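PDB 2P7O: glyoxalase family protein, which catalyses the hydration of the antibiotic fosfomycin, thereby conferring resistance to it, and binds manganese. Local coordinates for residues 25-30 with 83-88. Residues are numbered along the deposited sequence; the frame is centred on the assembly and turned at random.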
loop_
_atom_site.group_PDB
_atom_site.type_symbol
_atom_site.label_atom_id
_atom_site.label_comp_id
_atom_site.label_asym_id
_atom_site.label_seq_id
_atom_site.Cartn_x
_atom_site.Cartn_y
_atom_site.Cartn_z
ATOM N N ILE A 25 -1.924 0.566 17.650
ATOM C CA ILE A 25 -1.689 -0.730 17.032
ATOM C C ILE A 25 -0.260 -0.931 16.538
ATOM O O ILE A 25 0.355 -1.962 16.882
ATOM C CB ILE A 25 -2.575 -0.934 15.774
ATOM C CG1 ILE A 25 -4.067 -0.851 16.143
ATOM C CG2 ILE A 25 -2.338 -2.350 15.219
ATOM C CD1 ILE A 25 -4.324 -1.625 17.423
ATOM N N PHE A 26 0.198 -0.010 15.680
ATOM C CA PHE A 26 1.490 -0.276 15.045
ATOM C C PHE A 26 2.631 0.424 15.765
ATOM O O PHE A 26 3.771 0.366 15.266
ATOM C CB PHE A 26 1.478 0.292 13.610
ATOM C CG PHE A 26 0.449 -0.320 12.684
ATOM C CD1 PHE A 26 -0.670 0.351 12.252
ATOM C CD2 PHE A 26 0.609 -1.610 12.248
ATOM C CE1 PHE A 26 -1.676 -0.255 11.506
ATOM C CE2 PHE A 26 -0.358 -2.197 11.468
ATOM C CZ PHE A 26 -1.483 -1.535 11.043
ATOM N N ASN A 27 2.401 1.152 16.848
ATOM C CA ASN A 27 3.513 1.913 17.463
ATOM C C ASN A 27 4.203 2.880 16.526
ATOM O O ASN A 27 5.380 3.235 16.643
ATOM C CB ASN A 27 4.537 0.962 18.102
ATOM C CG ASN A 27 3.927 0.534 19.430
ATOM O OD1 ASN A 27 3.667 1.412 20.297
ATOM N ND2 ASN A 27 3.534 -0.725 19.446
ATOM N N ALA A 28 3.380 3.390 15.608
ATOM C CA ALA A 28 3.884 4.321 14.587
ATOM C C ALA A 28 4.431 5.580 15.244
ATOM O O ALA A 28 3.865 6.085 16.227
ATOM C CB ALA A 28 2.736 4.617 13.627
ATOM N N GLU A 29 5.560 6.051 14.696
ATOM C CA GLU A 29 6.252 7.197 15.270
ATOM C C GLU A 29 5.931 8.423 14.443
ATOM O O GLU A 29 6.207 8.471 13.240
ATOM C CB GLU A 29 7.758 6.907 15.310
ATOM C CG GLU A 29 8.516 8.167 15.752
ATOM C CD GLU A 29 8.691 8.179 17.264
ATOM O OE1 GLU A 29 7.762 7.702 17.942
ATOM O OE2 GLU A 29 9.747 8.646 17.735
ATOM N N GLU A 30 5.294 9.423 14.992
ATOM C CA GLU A 30 4.996 10.643 14.234
ATOM C C GLU A 30 6.279 11.433 13.921
ATOM O O GLU A 30 7.174 11.464 14.790
ATOM C CB GLU A 30 3.978 11.516 14.979
ATOM C CG GLU A 30 3.442 12.684 14.140
ATOM C CD GLU A 30 2.261 13.341 14.844
ATOM O OE1 GLU A 30 2.057 14.567 14.722
ATOM O OE2 GLU A 30 1.428 12.607 15.418
ATOM N N THR A 83 -3.846 -9.049 18.763
ATOM C CA THR A 83 -5.286 -9.219 18.609
ATOM C C THR A 83 -6.041 -8.424 19.672
ATOM O O THR A 83 -7.089 -7.801 19.414
ATOM C CB THR A 83 -5.686 -10.697 18.646
ATOM O OG1 THR A 83 -5.110 -11.355 17.487
ATOM C CG2 THR A 83 -7.195 -10.874 18.546
ATOM N N GLU A 84 -5.451 -8.416 20.852
ATOM C CA GLU A 84 -6.105 -7.661 21.939
ATOM C C GLU A 84 -6.036 -6.156 21.684
ATOM O O GLU A 84 -6.910 -5.348 22.045
ATOM C CB GLU A 84 -5.292 -7.910 23.227
ATOM C CG GLU A 84 -5.237 -9.380 23.623
ATOM C CD GLU A 84 -6.331 -9.740 24.603
ATOM O OE1 GLU A 84 -6.370 -9.122 25.692
ATOM O OE2 GLU A 84 -7.128 -10.664 24.296
ATOM N N ARG A 85 -4.824 -5.759 21.252
ATOM C CA ARG A 85 -4.643 -4.316 21.055
ATOM C C ARG A 85 -5.666 -3.841 20.042
ATOM O O ARG A 85 -6.165 -2.711 20.193
ATOM C CB ARG A 85 -3.198 -4.045 20.720
ATOM C CG ARG A 85 -2.298 -3.990 21.969
ATOM C CD ARG A 85 -1.095 -3.167 21.516
ATOM N NE ARG A 85 -0.031 -4.004 20.989
ATOM C CZ ARG A 85 1.226 -3.529 21.047
ATOM N NH1 ARG A 85 1.354 -2.325 21.597
ATOM N NH2 ARG A 85 2.244 -4.235 20.643
ATOM N N ILE A 86 -5.994 -4.659 19.027
ATOM C CA ILE A 86 -6.931 -4.218 17.994
ATOM C C ILE A 86 -8.360 -4.212 18.482
ATOM O O ILE A 86 -9.140 -3.295 18.198
ATOM C CB ILE A 86 -6.833 -5.233 16.817
ATOM C CG1 ILE A 86 -5.368 -5.391 16.436
ATOM C CG2 ILE A 86 -7.719 -4.722 15.692
ATOM C CD1 ILE A 86 -4.976 -4.420 15.368
ATOM N N LYS A 87 -8.761 -5.266 19.191
ATOM C CA LYS A 87 -10.161 -5.290 19.657
ATOM C C LYS A 87 -10.436 -4.115 20.595
ATOM O O LYS A 87 -11.419 -3.402 20.527
ATOM C CB LYS A 87 -10.466 -6.597 20.399
ATOM C CG LYS A 87 -10.222 -7.892 19.677
ATOM C CD LYS A 87 -10.227 -9.102 20.622
ATOM C CE LYS A 87 -11.096 -10.220 20.077
ATOM N NZ LYS A 87 -10.551 -11.593 20.218
ATOM N N ALA A 88 -9.517 -3.880 21.521
ATOM C CA ALA A 88 -9.579 -2.724 22.405
ATOM C C ALA A 88 -9.829 -1.418 21.674
ATOM O O ALA A 88 -10.476 -0.550 22.290
ATOM C CB ALA A 88 -8.261 -2.575 23.194
#
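The guanidinium of Arg-85 has three neighbours: the amide of Asn-27 comes at it across the contact, Glu-81 forms a salt bridge to NE, and Tyr-82 makes a cation-pi contact. Asn-27 ND2 stands 3.5 Å from Arg-85 NH1, but both are donors, and no hydrogen bond joins the two segments. The amide and guanidinium planes are turned 58° against each other, and ND2 meets the group obliquely. Arg-85 starts out toward residues 25-30, and a bend at chi3 (-91°) turns its end to Asn-27. The latter follows the end of helix 15-26 with positive phi, on the exposed side of the contact.

The buried half is apolar. Ile-25 and Ile-86 cross at about a right angle, and the terminal methyl of Ile-86 rests against both CG2 and CD1 of Ile-25: Ile-86 CD1 lies 3.4 Å from Ile-25 CG2 and 3.5 Å from Ile-25 CD1. The first distance is shorter than usual van der Waals contact. Chi2 of Ile-86 is -91°, away from a staggered value, which together with the short approach points to tight local packing. Ile-25 CD1 also reaches the backbone, 3.5 Å from Arg-85 O, so this one methyl touches both the side chain of Ile-86 and the helix backbone. The nearest pair of CA atoms, Ile-25 CA and Arg-85 CA, is 6.1 Å apart.

The chain holds two mixed four-stranded sheets, both with strand order 1-4-3-2, as in the glyoxalase superfamily, and the contact packs the C-terminal end of helix 15-26 against helix 79-89. Ile-25 and Ile-86 both rest on Phe-109 of strand 106-110, in the second sheet, so the two helices share a sheet residue, while Ile-86 additionally packs on Met-93 of strand 93-94.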